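Local coordinates for desmoplakin (PDB 3R6N), which probably links the adhesive plaque of desmosomes to intermediate filaments, through a plakin domain that includes a rigid run of spectrin repeats and an SH3 domain, at residues V32-V37 and N97-T102; Q203-A208 and P337-A342; K297-G302 and V324-P329; M367-S372 and S420-D425. All coordinates share one frame; numbering follows the deposited sequence.

Contact 1 of 4, residues V32-V37 and N97-T102; sequences VDLASV and NIIQAT
Ile99 meets Val32 and Leu34 with two different branches. Its CG1 stands anti to the carbonyl carbon (chi1 -58°), and this sends the CG1-CD1 arm toward Val32. The terminal CD1 lies 3.4 Å from Val32 CA and 3.6 Å from Val32 CB. The two side chains cross there at about a right angle. The other branch of Ile99, CG2, sits 3.5 Å from Leu34 CD2. Leu34 and Ile99 run past each other in opposite directions, so they touch along their flanks. Leu34 CD2 also lies 3.9 Å from Gln100 CG. Only the aliphatic part of the exposed Gln100 is used, and its chain stays extended beyond CG. Val37 adds a looser touch, with CG2 4.4 Å from Ile99 CD1. The contact is thus an apolar patch centred on one buried isoleucine.

Asp33 turns away from this patch and caps the helix that starts at Leu34. Its OD2 takes a hydrogen bond from Ser36 OG at 2.8 Å and a weak one from Ser36 N. The cap belongs to the first turn, which carries Leu34 and Val37.

The contact joins the start of helix 34-64 to the second half of helix 68-117. The two form a helical hairpin, consistent with a spectrin-repeat bundle. Val32 also touches Tyr173 of helix 167-225. Ile98 and Ala101 meet Leu152 of helix 130-161, and Thr102 packs on helices 130-161 and 167-225.

Contact 2 of 4, residues Q203-A208 and P337-A342; sequences QFFEEA and PPNPLA
This is a buried packing contact between an aromatic pair on helix 167-225 and the first turn of helix 340-384. It lies where the chain leaves the SH3 domain, whose last strand is 333-334, and becomes helical again. Phe204 and Phe205 supply one side. Ala342 is the shared target: its CB lies 3.6 Å from Phe204 CE2 and 4.0 Å from Phe205 CZ. The methyl approaches both rings obliquely.

The Phe205 ring points its rim at the helix start. Near the ring plane, Leu341 O lies 3.9 Å from CE2, and Asn339 ND2 lies 4.0 Å from CZ. The amide of Asn339 and the ring come from opposite directions, with their planes 58° apart. The two phenylalanines also brace each other. Phe204 CD2 stands 3.8 Å above the plane of the Phe205 ring, over its centre. CG of Phe204 is anti to the backbone N (chi1 170°) and that of Phe205 anti to the carbonyl carbon (chi1 -74°); from these two directions both rings come to Ala342.

Asn339 is the N-cap of the helix. Its OD1 accepts from Leu341 N at 2.8 Å, with the donor above the carbonyl plane. Its ND2 gives a weak hydrogen bond to Val269 O. Both ends of the buried amide thus have a partner, the one at ND2 weak.

Phe204 also packs on Lys264 and Ser265 of helix 234-265. Phe205 and Ala208 reach Leu345, one turn further along helix 340-384, and Phe205 meets Tyr201 of its own helix edge-to-face.

Contact 3 of 4, residues K297-G302 and V324-P329; sequences KIVHKG and VDMLVP
Met326 reaches across to Val299 and Lys297 from the edge strand 326-329. Its CB points toward strand 297-299. CG sits between the backbone N and the carbonyl carbon (chi1 64°), and the next bond is anti. CB and CG mainly span the gap, and neither has a partner across it within 4.2 Å. SD is the first atom to touch, 3.3 Å from Val299 CG1. The two side chains slide past each other in opposite directions. The chain then bends at chi3 (72°), which turns CE toward Lys297 and Ile298. CE lies 4.1 Å from Lys297 CB, 4.1 Å from Ile298 O and 4.1 Å from Val299 CG1.

The extended chain of Lys297 runs alongside the backbone of segment 324-329, with CD 4.0 Å from Asp325 O and CG 4.4 Å from Val324 CG1. Asp325 turns its CB away, and its OD2 makes a salt bridge with Lys308 NZ.

The two strands are not paired. Their axes approach to 8.5 Å at 48°, and each takes its backbone bonds from other strands: Val299 with Tyr292, Met326 with Val318. They belong to the SH3 domain, and side chains meet between them. The chemistry is therefore thioether and methyl packing inside, with the aliphatic stem of the exposed Lys297 alongside, and NZ near Asp325 O.

Contact 4 of 4, residues M367-S372 and S420-D425; sequences MKSLVS and SEMFGD
An ST turn lies in the loop between helices 399-417 and 425-447, and this loop packs against helix 340-384. With chi1 179°, Ser420 OG lies beside its carbonyl carbon, on the side of the following residues, and accepts from Met422 N at 3.2 Å. The same OG is hydrogen-bonded to Asn366 OD1, which also takes Glu421 N. Asn366, one turn before Ser369 in helix 340-384, thus holds the turn down on the helix.

Ser369 OG lies 3.2 Å from Ser420 OG. Ser369 OG is hydrogen-bonded to Asn366 O of its own helix. It also sits at the edge of the Phe423 ring, near the ring plane and 3.8 Å from CE2. The polar atoms gather round Ser420, and apolar groups take over beyond it.

Leu370 fills the apolar part with a different methyl for each partner. CD2 meets Met422 CE at 3.6 Å, and CD1 meets Phe423 CZ at 3.8 Å. Leu370 crosses both side chains at about a right angle. The Met422 chain bends at chi2 and again at chi3 (-80°), curling its methyl onto the leucine. All four of Ser369, Leu370, Met422 and Phe423 are buried.

Further packing closes round the contact. The Phe423 ring meets Trp373 of helix 340-384 and packs edge-to-face with Phe413 of helix 399-417. Leu370 touches Leu237 of helix 234-265, while Met422 reaches Cys228 in a nearby loop.

In the fold
The four contacts are spread along an elongated, mostly helical chain. Contacts 1 and 4 lie on opposite sides of its centre, about 94 Å apart between centres. Contacts 2 and 4 are the buried ones, and both use helix 340-384. Contacts 1 and 3 are only partly buried. Contact 1 joins helices 34-64 and 68-117 through aliphatic groups. Contact 2 joins helices with phenylalanines packed on a helix start. Contact 3 is the exception, set between strands of the SH3 domain; its centre is about 28 Å from that of contact 2. Only in contact 4 do serine hydroxyls approach each other across the contact. Contacts 1 and 2 both involve a capped helix start.

Contact 1 of 4, residues V32-V37 and N97-T102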
loop_
_atom_site.group_PDB
_atom_site.type_symbol
_atom_site.label_atom_id
_atom_site.label_comp_id
_atom_site.label_asym_id
_atom_site.label_seq_id
_atom_site.Cartn_x
_atom_site.Cartn_y
_atom_site.Cartn_z
ATOM N N VAL A 32 12.053 -15.907 36.130
ATOM C CA VAL A 32 11.663 -14.564 35.720
ATOM C C VAL A 32 10.233 -14.236 36.134
ATOM O O VAL A 32 9.722 -13.161 35.825
ATOM C CB VAL A 32 11.829 -14.359 34.200
ATOM C CG1 VAL A 32 13.252 -14.697 33.775
ATOM C CG2 VAL A 32 10.829 -15.199 33.441
ATOM N N ASP A 33 9.589 -15.165 36.834
ATOM C CA ASP A 33 8.269 -14.912 37.393
ATOM C C ASP A 33 8.376 -13.865 38.485
ATOM O O ASP A 33 8.722 -14.183 39.616
ATOM C CB ASP A 33 7.664 -16.194 37.967
ATOM C CG ASP A 33 6.359 -15.945 38.706
ATOM O OD1 ASP A 33 5.392 -15.474 38.067
ATOM O OD2 ASP A 33 6.291 -16.226 39.920
ATOM N N LEU A 34 8.085 -12.613 38.144
ATOM C CA LEU A 34 8.262 -11.506 39.084
ATOM C C LEU A 34 7.700 -11.794 40.474
ATOM O O LEU A 34 8.215 -11.293 41.472
ATOM C CB LEU A 34 7.666 -10.213 38.522
ATOM C CG LEU A 34 8.462 -9.586 37.376
ATOM C CD1 LEU A 34 7.735 -8.376 36.813
ATOM C CD2 LEU A 34 9.863 -9.208 37.833
ATOM N N ALA A 35 6.649 -12.604 40.537
ATOM C CA ALA A 35 6.047 -12.965 41.815
ATOM C C ALA A 35 7.001 -13.798 42.672
ATOM O O ALA A 35 7.004 -13.681 43.896
ATOM C CB ALA A 35 4.740 -13.710 41.593
ATOM N N SER A 36 7.800 -14.638 42.020
ATOM C CA SER A 36 8.823 -15.427 42.702
ATOM C C SER A 36 9.965 -14.527 43.147
ATOM O O SER A 36 10.332 -14.500 44.324
ATOM C CB SER A 36 9.374 -16.513 41.776
ATOM O OG SER A 36 8.368 -17.432 41.395
ATOM N N VAL A 37 10.529 -13.798 42.190
ATOM C CA VAL A 37 11.596 -12.843 42.464
ATOM C C VAL A 37 11.275 -12.007 43.701
ATOM O O VAL A 37 12.155 -11.731 44.513
ATOM C CB VAL A 37 11.842 -11.915 41.250
ATOM C CG1 VAL A 37 12.943 -10.919 41.554
ATOM C CG2 VAL A 37 12.195 -12.728 40.014
ATOM N N ASN A 97 15.044 -5.731 38.512
ATOM C CA ASN A 97 15.094 -4.568 37.636
ATOM C C ASN A 97 14.988 -4.948 36.165
ATOM O O ASN A 97 14.057 -4.535 35.476
ATOM C CB ASN A 97 16.363 -3.751 37.874
ATOM C CG ASN A 97 16.270 -2.879 39.112
ATOM O OD1 ASN A 97 15.603 -3.231 40.088
ATOM N ND2 ASN A 97 16.936 -1.729 39.077
ATOM N N ILE A 98 15.940 -5.745 35.694
ATOM C CA ILE A 98 16.006 -6.099 34.278
ATOM C C ILE A 98 14.712 -6.742 33.785
ATOM O O ILE A 98 14.289 -6.501 32.656
ATOM C CB ILE A 98 17.217 -7.015 33.960
ATOM C CG1 ILE A 98 17.505 -7.013 32.457
ATOM C CG2 ILE A 98 16.989 -8.427 34.479
ATOM C CD1 ILE A 98 17.949 -5.668 31.930
ATOM N N ILE A 99 14.077 -7.546 34.632
ATOM C CA ILE A 99 12.842 -8.219 34.241
ATOM C C ILE A 99 11.654 -7.265 34.216
ATOM O O ILE A 99 10.910 -7.223 33.243
ATOM C CB ILE A 99 12.524 -9.402 35.159
ATOM C CG1 ILE A 99 13.675 -10.403 35.138
ATOM C CG2 ILE A 99 11.238 -10.082 34.725
ATOM C CD1 ILE A 99 13.392 -11.654 35.921
ATOM N N GLN A 100 11.476 -6.508 35.294
ATOM C CA GLN A 100 10.430 -5.495 35.352
ATOM C C GLN A 100 10.469 -4.617 34.109
ATOM O O GLN A 100 9.451 -4.416 33.442
ATOM C CB GLN A 100 10.587 -4.628 36.602
ATOM C CG GLN A 100 10.216 -5.334 37.889
ATOM C CD GLN A 100 10.374 -4.446 39.104
ATOM O OE1 GLN A 100 11.031 -3.407 39.046
ATOM N NE2 GLN A 100 9.768 -4.850 40.212
ATOM N N ALA A 101 11.654 -4.102 33.803
ATOM C CA ALA A 101 11.843 -3.252 32.636
ATOM C C ALA A 101 11.412 -3.962 31.357
ATOM O O ALA A 101 10.577 -3.454 30.607
ATOM C CB ALA A 101 13.291 -2.807 32.537
ATOM N N THR A 102 11.982 -5.138 31.114
ATOM C CA THR A 102 11.681 -5.898 29.906
ATOM C C THR A 102 10.211 -6.289 29.859
ATOM O O THR A 102 9.605 -6.371 28.791
ATOM C CB THR A 102 12.539 -7.168 29.821
ATOM O OG1 THR A 102 13.919 -6.809 29.906
ATOM C CG2 THR A 102 12.304 -7.883 28.507
#

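Contact 2 of 4, residues Q203-A208 and P337-A342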
loop_
_atom_site.group_PDB
_atom_site.type_symbol
_atom_site.label_atom_id
_atom_site.label_comp_id
_atom_site.label_asym_id
_atom_site.label_seq_id
_atom_site.Cartn_x
_atom_site.Cartn_y
_atom_site.Cartn_z
ATOM N N GLN A 203 -7.473 6.777 -5.113
ATOM C CA GLN A 203 -7.126 7.789 -6.099
ATOM C C GLN A 203 -7.691 7.374 -7.449
ATOM O O GLN A 203 -8.246 8.190 -8.183
ATOM C CB GLN A 203 -5.606 7.951 -6.188
ATOM C CG GLN A 203 -5.139 9.284 -6.764
ATOM C CD GLN A 203 -5.526 9.475 -8.219
ATOM O OE1 GLN A 203 -5.523 8.528 -9.007
ATOM N NE2 GLN A 203 -5.865 10.709 -8.584
ATOM N N PHE A 204 -7.553 6.092 -7.763
ATOM C CA PHE A 204 -7.943 5.570 -9.068
ATOM C C PHE A 204 -9.436 5.691 -9.334
ATOM O O PHE A 204 -9.846 6.192 -10.378
ATOM C CB PHE A 204 -7.507 4.113 -9.210
ATOM C CG PHE A 204 -8.063 3.430 -10.424
ATOM C CD1 PHE A 204 -7.446 3.567 -11.656
ATOM C CD2 PHE A 204 -9.198 2.642 -10.331
ATOM C CE1 PHE A 204 -7.954 2.934 -12.775
ATOM C CE2 PHE A 204 -9.710 2.005 -11.445
ATOM C CZ PHE A 204 -9.087 2.152 -12.670
ATOM N N PHE A 205 -10.250 5.221 -8.398
ATOM C CA PHE A 205 -11.693 5.260 -8.584
ATOM C C PHE A 205 -12.231 6.689 -8.553
ATOM O O PHE A 205 -13.207 7.009 -9.232
ATOM C CB PHE A 205 -12.403 4.376 -7.556
ATOM C CG PHE A 205 -12.259 2.907 -7.825
ATOM C CD1 PHE A 205 -11.447 2.118 -7.031
ATOM C CD2 PHE A 205 -12.926 2.318 -8.886
ATOM C CE1 PHE A 205 -11.311 0.763 -7.283
ATOM C CE2 PHE A 205 -12.794 0.965 -9.145
ATOM C CZ PHE A 205 -11.985 0.188 -8.344
ATOM N N GLU A 206 -11.588 7.553 -7.774
ATOM C CA GLU A 206 -11.985 8.955 -7.713
ATOM C C GLU A 206 -11.773 9.616 -9.073
ATOM O O GLU A 206 -12.615 10.381 -9.544
ATOM C CB GLU A 206 -11.186 9.691 -6.637
ATOM C CG GLU A 206 -11.642 11.118 -6.380
ATOM C CD GLU A 206 -10.722 11.862 -5.427
ATOM O OE1 GLU A 206 -9.492 11.655 -5.496
ATOM O OE2 GLU A 206 -11.231 12.656 -4.607
ATOM N N GLU A 207 -10.646 9.304 -9.702
ATOM C CA GLU A 207 -10.287 9.883 -10.990
ATOM C C GLU A 207 -11.050 9.225 -12.135
ATOM O O GLU A 207 -11.433 9.886 -13.098
ATOM C CB GLU A 207 -8.778 9.756 -11.217
ATOM C CG GLU A 207 -8.280 10.304 -12.545
ATOM C CD GLU A 207 -6.774 10.158 -12.709
ATOM O OE1 GLU A 207 -6.092 9.851 -11.706
ATOM O OE2 GLU A 207 -6.273 10.349 -13.840
ATOM N N ALA A 208 -11.271 7.920 -12.025
ATOM C CA ALA A 208 -11.949 7.170 -13.077
ATOM C C ALA A 208 -13.431 7.518 -13.163
ATOM O O ALA A 208 -13.930 7.853 -14.234
ATOM C CB ALA A 208 -11.762 5.674 -12.870
ATOM N N PRO A 337 -3.536 -7.310 -7.531
ATOM C CA PRO A 337 -4.300 -7.288 -8.781
ATOM C C PRO A 337 -4.181 -8.624 -9.501
ATOM O O PRO A 337 -3.371 -9.452 -9.087
ATOM C CB PRO A 337 -3.624 -6.168 -9.587
ATOM C CG PRO A 337 -2.313 -5.953 -8.938
ATOM C CD PRO A 337 -2.528 -6.240 -7.494
ATOM N N PRO A 338 -4.968 -8.831 -10.568
ATOM C CA PRO A 338 -5.873 -7.836 -11.154
ATOM C C PRO A 338 -7.191 -7.683 -10.396
ATOM O O PRO A 338 -7.811 -8.676 -10.012
ATOM C CB PRO A 338 -6.131 -8.399 -12.548
ATOM C CG PRO A 338 -6.073 -9.866 -12.350
ATOM C CD PRO A 338 -5.009 -10.104 -11.309
ATOM N N ASN A 339 -7.603 -6.436 -10.184
ATOM C CA ASN A 339 -8.904 -6.144 -9.601
ATOM C C ASN A 339 -9.941 -5.963 -10.700
ATOM O O ASN A 339 -9.929 -4.960 -11.409
ATOM C CB ASN A 339 -8.830 -4.896 -8.719
ATOM C CG ASN A 339 -10.199 -4.415 -8.268
ATOM O OD1 ASN A 339 -11.221 -5.045 -8.553
ATOM N ND2 ASN A 339 -10.226 -3.297 -7.553
ATOM N N PRO A 340 -10.850 -6.938 -10.839
ATOM C CA PRO A 340 -11.837 -6.960 -11.924
ATOM C C PRO A 340 -12.740 -5.727 -11.918
ATOM O O PRO A 340 -13.237 -5.327 -12.967
ATOM C CB PRO A 340 -12.649 -8.225 -11.628
ATOM C CG PRO A 340 -12.465 -8.460 -10.170
ATOM C CD PRO A 340 -11.056 -8.042 -9.889
ATOM N N LEU A 341 -12.942 -5.132 -10.748
ATOM C CA LEU A 341 -13.739 -3.916 -10.636
ATOM C C LEU A 341 -13.023 -2.715 -11.244
ATOM O O LEU A 341 -13.663 -1.781 -11.722
ATOM C CB LEU A 341 -14.081 -3.634 -9.173
ATOM C CG LEU A 341 -15.113 -4.572 -8.551
ATOM C CD1 LEU A 341 -15.189 -4.379 -7.045
ATOM C CD2 LEU A 341 -16.472 -4.351 -9.198
ATOM N N ALA A 342 -11.693 -2.742 -11.217
ATOM C CA ALA A 342 -10.889 -1.661 -11.778
ATOM C C ALA A 342 -10.659 -1.856 -13.274
ATOM O O ALA A 342 -10.783 -0.916 -14.053
ATOM C CB ALA A 342 -9.564 -1.546 -11.046
#

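Contact 3 of 4, residues K297-G302 and V324-P329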
loop_
_atom_site.group_PDB
_atom_site.type_symbol
_atom_site.label_atom_id
_atom_site.label_comp_id
_atom_site.label_asym_id
_atom_site.label_seq_id
_atom_site.Cartn_x
_atom_site.Cartn_y
_atom_site.Cartn_z
ATOM N N LYS A 297 5.339 -23.558 11.252
ATOM C CA LYS A 297 4.513 -23.112 10.133
ATOM C C LYS A 297 4.949 -21.711 9.738
ATOM O O LYS A 297 4.801 -20.759 10.507
ATOM C CB LYS A 297 3.018 -23.167 10.477
ATOM C CG LYS A 297 2.421 -24.574 10.377
ATOM C CD LYS A 297 0.988 -24.634 10.886
ATOM C CE LYS A 297 0.471 -26.071 10.909
ATOM N NZ LYS A 297 -0.819 -26.179 11.653
ATOM N N ILE A 298 5.510 -21.597 8.538
ATOM C CA ILE A 298 6.143 -20.360 8.095
ATOM C C ILE A 298 5.696 -19.925 6.699
ATOM O O ILE A 298 5.614 -20.741 5.780
ATOM C CB ILE A 298 7.692 -20.494 8.122
ATOM C CG1 ILE A 298 8.354 -19.499 7.169
ATOM C CG2 ILE A 298 8.116 -21.904 7.765
ATOM C CD1 ILE A 298 8.507 -18.109 7.744
ATOM N N VAL A 299 5.401 -18.635 6.554
ATOM C CA VAL A 299 5.162 -18.030 5.244
ATOM C C VAL A 299 6.196 -16.944 4.969
ATOM O O VAL A 299 6.546 -16.165 5.855
ATOM C CB VAL A 299 3.737 -17.430 5.107
ATOM C CG1 VAL A 299 2.704 -18.535 4.943
ATOM C CG2 VAL A 299 3.402 -16.530 6.288
ATOM N N HIS A 300 6.690 -16.904 3.736
ATOM C CA HIS A 300 7.722 -15.948 3.358
ATOM C C HIS A 300 7.148 -14.758 2.603
ATOM O O HIS A 300 6.185 -14.892 1.848
ATOM C CB HIS A 300 8.796 -16.620 2.499
ATOM C CG HIS A 300 9.533 -17.718 3.197
ATOM N ND1 HIS A 300 9.195 -19.050 3.056
ATOM C CD2 HIS A 300 10.594 -17.689 4.036
ATOM C CE1 HIS A 300 10.012 -19.788 3.781
ATOM N NE2 HIS A 300 10.872 -18.987 4.389
ATOM N N LYS A 301 7.750 -13.592 2.809
ATOM C CA LYS A 301 7.371 -12.401 2.064
ATOM C C LYS A 301 7.299 -12.734 0.582
ATOM O O LYS A 301 8.238 -13.302 0.015
ATOM C CB LYS A 301 8.375 -11.274 2.307
ATOM C CG LYS A 301 8.066 -9.996 1.553
ATOM C CD LYS A 301 9.094 -8.921 1.860
ATOM C CE LYS A 301 8.888 -7.681 1.006
ATOM N NZ LYS A 301 9.876 -6.626 1.360
ATOM N N GLY A 302 6.175 -12.396 -0.040
ATOM C CA GLY A 302 5.994 -12.629 -1.456
ATOM C C GLY A 302 5.330 -13.954 -1.779
ATOM O O GLY A 302 5.012 -14.215 -2.938
ATOM N N VAL A 324 -0.274 -25.893 2.746
ATOM C CA VAL A 324 -0.279 -25.832 4.202
ATOM C C VAL A 324 -1.284 -24.811 4.737
ATOM O O VAL A 324 -1.132 -23.609 4.532
ATOM C CB VAL A 324 1.120 -25.488 4.735
ATOM C CG1 VAL A 324 1.150 -25.572 6.256
ATOM C CG2 VAL A 324 2.157 -26.415 4.120
ATOM N N ASP A 325 -2.315 -25.303 5.417
ATOM C CA ASP A 325 -3.273 -24.433 6.086
ATOM C C ASP A 325 -2.597 -23.769 7.274
ATOM O O ASP A 325 -1.841 -24.409 7.999
ATOM C CB ASP A 325 -4.486 -25.233 6.571
ATOM C CG ASP A 325 -5.507 -25.482 5.473
ATOM O OD1 ASP A 325 -5.191 -25.230 4.290
ATOM O OD2 ASP A 325 -6.630 -25.933 5.797
ATOM N N MET A 326 -2.865 -22.484 7.470
ATOM C CA MET A 326 -2.344 -21.774 8.632
ATOM C C MET A 326 -3.070 -20.460 8.908
ATOM O O MET A 326 -3.627 -19.837 8.004
ATOM C CB MET A 326 -0.835 -21.547 8.503
ATOM C CG MET A 326 -0.411 -20.657 7.346
ATOM S SD MET A 326 1.385 -20.480 7.267
ATOM C CE MET A 326 1.870 -22.106 6.700
ATOM N N LEU A 327 -3.072 -20.063 10.176
ATOM C CA LEU A 327 -3.648 -18.792 10.591
ATOM C C LEU A 327 -2.584 -17.717 10.577
ATOM O O LEU A 327 -1.713 -17.691 11.445
ATOM C CB LEU A 327 -4.221 -18.893 12.002
ATOM C CG LEU A 327 -5.438 -19.786 12.199
ATOM C CD1 LEU A 327 -5.732 -19.939 13.679
ATOM C CD2 LEU A 327 -6.632 -19.206 11.457
ATOM N N VAL A 328 -2.650 -16.826 9.598
ATOM C CA VAL A 328 -1.711 -15.717 9.557
ATOM C C VAL A 328 -2.446 -14.390 9.697
ATOM O O VAL A 328 -3.531 -14.217 9.153
ATOM C CB VAL A 328 -0.800 -15.761 8.295
ATOM C CG1 VAL A 328 -1.335 -16.752 7.281
ATOM C CG2 VAL A 328 -0.622 -14.375 7.687
ATOM N N PRO A 329 -1.859 -13.460 10.467
ATOM C CA PRO A 329 -2.427 -12.132 10.716
ATOM C C PRO A 329 -2.742 -11.379 9.425
ATOM O O PRO A 329 -1.892 -11.267 8.540
ATOM C CB PRO A 329 -1.317 -11.428 11.492
ATOM C CG PRO A 329 -0.610 -12.533 12.192
ATOM C CD PRO A 329 -0.608 -13.668 11.216
#

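Contact 4 of 4, residues M367-S372 and S420-D425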
loop_
_atom_site.group_PDB
_atom_site.type_symbol
_atom_site.label_atom_id
_atom_site.label_comp_id
_atom_site.label_asym_id
_atom_site.label_seq_id
_atom_site.Cartn_x
_atom_site.Cartn_y
_atom_site.Cartn_z
ATOM N N MET A 367 -19.761 17.713 -42.171
ATOM C CA MET A 367 -19.580 19.114 -42.522
ATOM C C MET A 367 -18.651 19.277 -43.719
ATOM O O MET A 367 -18.911 20.089 -44.604
ATOM C CB MET A 367 -19.071 19.906 -41.322
ATOM C CG MET A 367 -19.953 19.745 -40.098
ATOM S SD MET A 367 -19.926 21.166 -38.995
ATOM C CE MET A 367 -18.181 21.269 -38.616
ATOM N N LYS A 368 -17.576 18.497 -43.752
ATOM C CA LYS A 368 -16.644 18.543 -44.873
ATOM C C LYS A 368 -17.365 18.308 -46.197
ATOM O O LYS A 368 -16.984 18.858 -47.233
ATOM C CB LYS A 368 -15.511 17.529 -44.683
ATOM C CG LYS A 368 -14.251 18.124 -44.064
ATOM C CD LYS A 368 -13.581 19.106 -45.021
ATOM C CE LYS A 368 -12.834 20.213 -44.284
ATOM N NZ LYS A 368 -11.694 19.699 -43.475
ATOM N N SER A 369 -18.413 17.493 -46.155
ATOM C CA SER A 369 -19.187 17.189 -47.348
ATOM C C SER A 369 -20.184 18.299 -47.629
ATOM O O SER A 369 -20.547 18.539 -48.777
ATOM C CB SER A 369 -19.922 15.858 -47.193
ATOM O OG SER A 369 -20.974 15.970 -46.251
ATOM N N LEU A 370 -20.637 18.971 -46.578
ATOM C CA LEU A 370 -21.572 20.072 -46.751
ATOM C C LEU A 370 -20.846 21.280 -47.324
ATOM O O LEU A 370 -21.460 22.156 -47.931
ATOM C CB LEU A 370 -22.244 20.431 -45.428
ATOM C CG LEU A 370 -23.349 21.480 -45.560
ATOM C CD1 LEU A 370 -24.435 20.990 -46.506
ATOM C CD2 LEU A 370 -23.931 21.832 -44.203
ATOM N N VAL A 371 -19.530 21.317 -47.132
ATOM C CA VAL A 371 -18.710 22.394 -47.673
ATOM C C VAL A 371 -18.408 22.157 -49.148
ATOM O O VAL A 371 -18.427 23.088 -49.950
ATOM C CB VAL A 371 -17.385 22.553 -46.900
ATOM C CG1 VAL A 371 -16.541 23.654 -47.517
ATOM C CG2 VAL A 371 -17.656 22.854 -45.436
ATOM N N SER A 372 -18.129 20.907 -49.502
ATOM C CA SER A 372 -17.873 20.562 -50.895
ATOM C C SER A 372 -19.135 20.734 -51.724
ATOM O O SER A 372 -19.071 20.982 -52.926
ATOM C CB SER A 372 -17.353 19.128 -51.022
ATOM O OG SER A 372 -15.979 19.044 -50.680
ATOM N N SER A 420 -21.205 9.839 -45.423
ATOM C CA SER A 420 -21.900 10.961 -44.804
ATOM C C SER A 420 -23.381 10.661 -44.622
ATOM O O SER A 420 -23.951 9.845 -45.347
ATOM C CB SER A 420 -21.723 12.226 -45.648
ATOM O OG SER A 420 -22.411 13.325 -45.075
ATOM N N GLU A 421 -24.000 11.327 -43.652
ATOM C CA GLU A 421 -25.427 11.157 -43.398
ATOM C C GLU A 421 -26.196 12.438 -43.709
ATOM O O GLU A 421 -27.310 12.639 -43.227
ATOM C CB GLU A 421 -25.664 10.723 -41.949
ATOM C CG GLU A 421 -25.114 11.683 -40.903
ATOM C CD GLU A 421 -24.725 10.979 -39.613
ATOM O OE1 GLU A 421 -24.501 9.750 -39.653
ATOM O OE2 GLU A 421 -24.639 11.649 -38.561
ATOM N N MET A 422 -25.597 13.295 -44.527
ATOM C CA MET A 422 -26.191 14.581 -44.862
ATOM C C MET A 422 -26.961 14.527 -46.177
ATOM O O MET A 422 -27.876 15.320 -46.409
ATOM C CB MET A 422 -25.105 15.653 -44.946
ATOM C CG MET A 422 -24.443 15.955 -43.619
ATOM S SD MET A 422 -25.465 17.005 -42.574
ATOM C CE MET A 422 -25.115 18.612 -43.289
ATOM N N PHE A 423 -26.585 13.586 -47.036
ATOM C CA PHE A 423 -27.176 13.502 -48.364
ATOM C C PHE A 423 -27.670 12.100 -48.704
ATOM O O PHE A 423 -26.882 11.165 -48.850
ATOM C CB PHE A 423 -26.174 13.980 -49.417
ATOM C CG PHE A 423 -25.697 15.386 -49.201
ATOM C CD1 PHE A 423 -26.378 16.457 -49.757
ATOM C CD2 PHE A 423 -24.570 15.639 -48.438
ATOM C CE1 PHE A 423 -25.941 17.753 -49.557
ATOM C CE2 PHE A 423 -24.128 16.932 -48.234
ATOM C CZ PHE A 423 -24.813 17.991 -48.795
ATOM N N GLY A 424 -28.987 11.967 -48.823
ATOM C CA GLY A 424 -29.595 10.730 -49.274
ATOM C C GLY A 424 -29.455 10.611 -50.776
ATOM O O GLY A 424 -29.058 11.567 -51.442
ATOM N N ASP A 425 -29.785 9.445 -51.317
ATOM C CA ASP A 425 -29.605 9.194 -52.743
ATOM C C ASP A 425 -30.363 10.194 -53.619
ATOM O O ASP A 425 -29.951 10.474 -54.744
ATOM C CB ASP A 425 -29.990 7.756 -53.094
ATOM C CG ASP A 425 -29.089 6.735 -52.426
ATOM O OD1 ASP A 425 -28.901 6.820 -51.193
ATOM O OD2 ASP A 425 -28.560 5.851 -53.134
#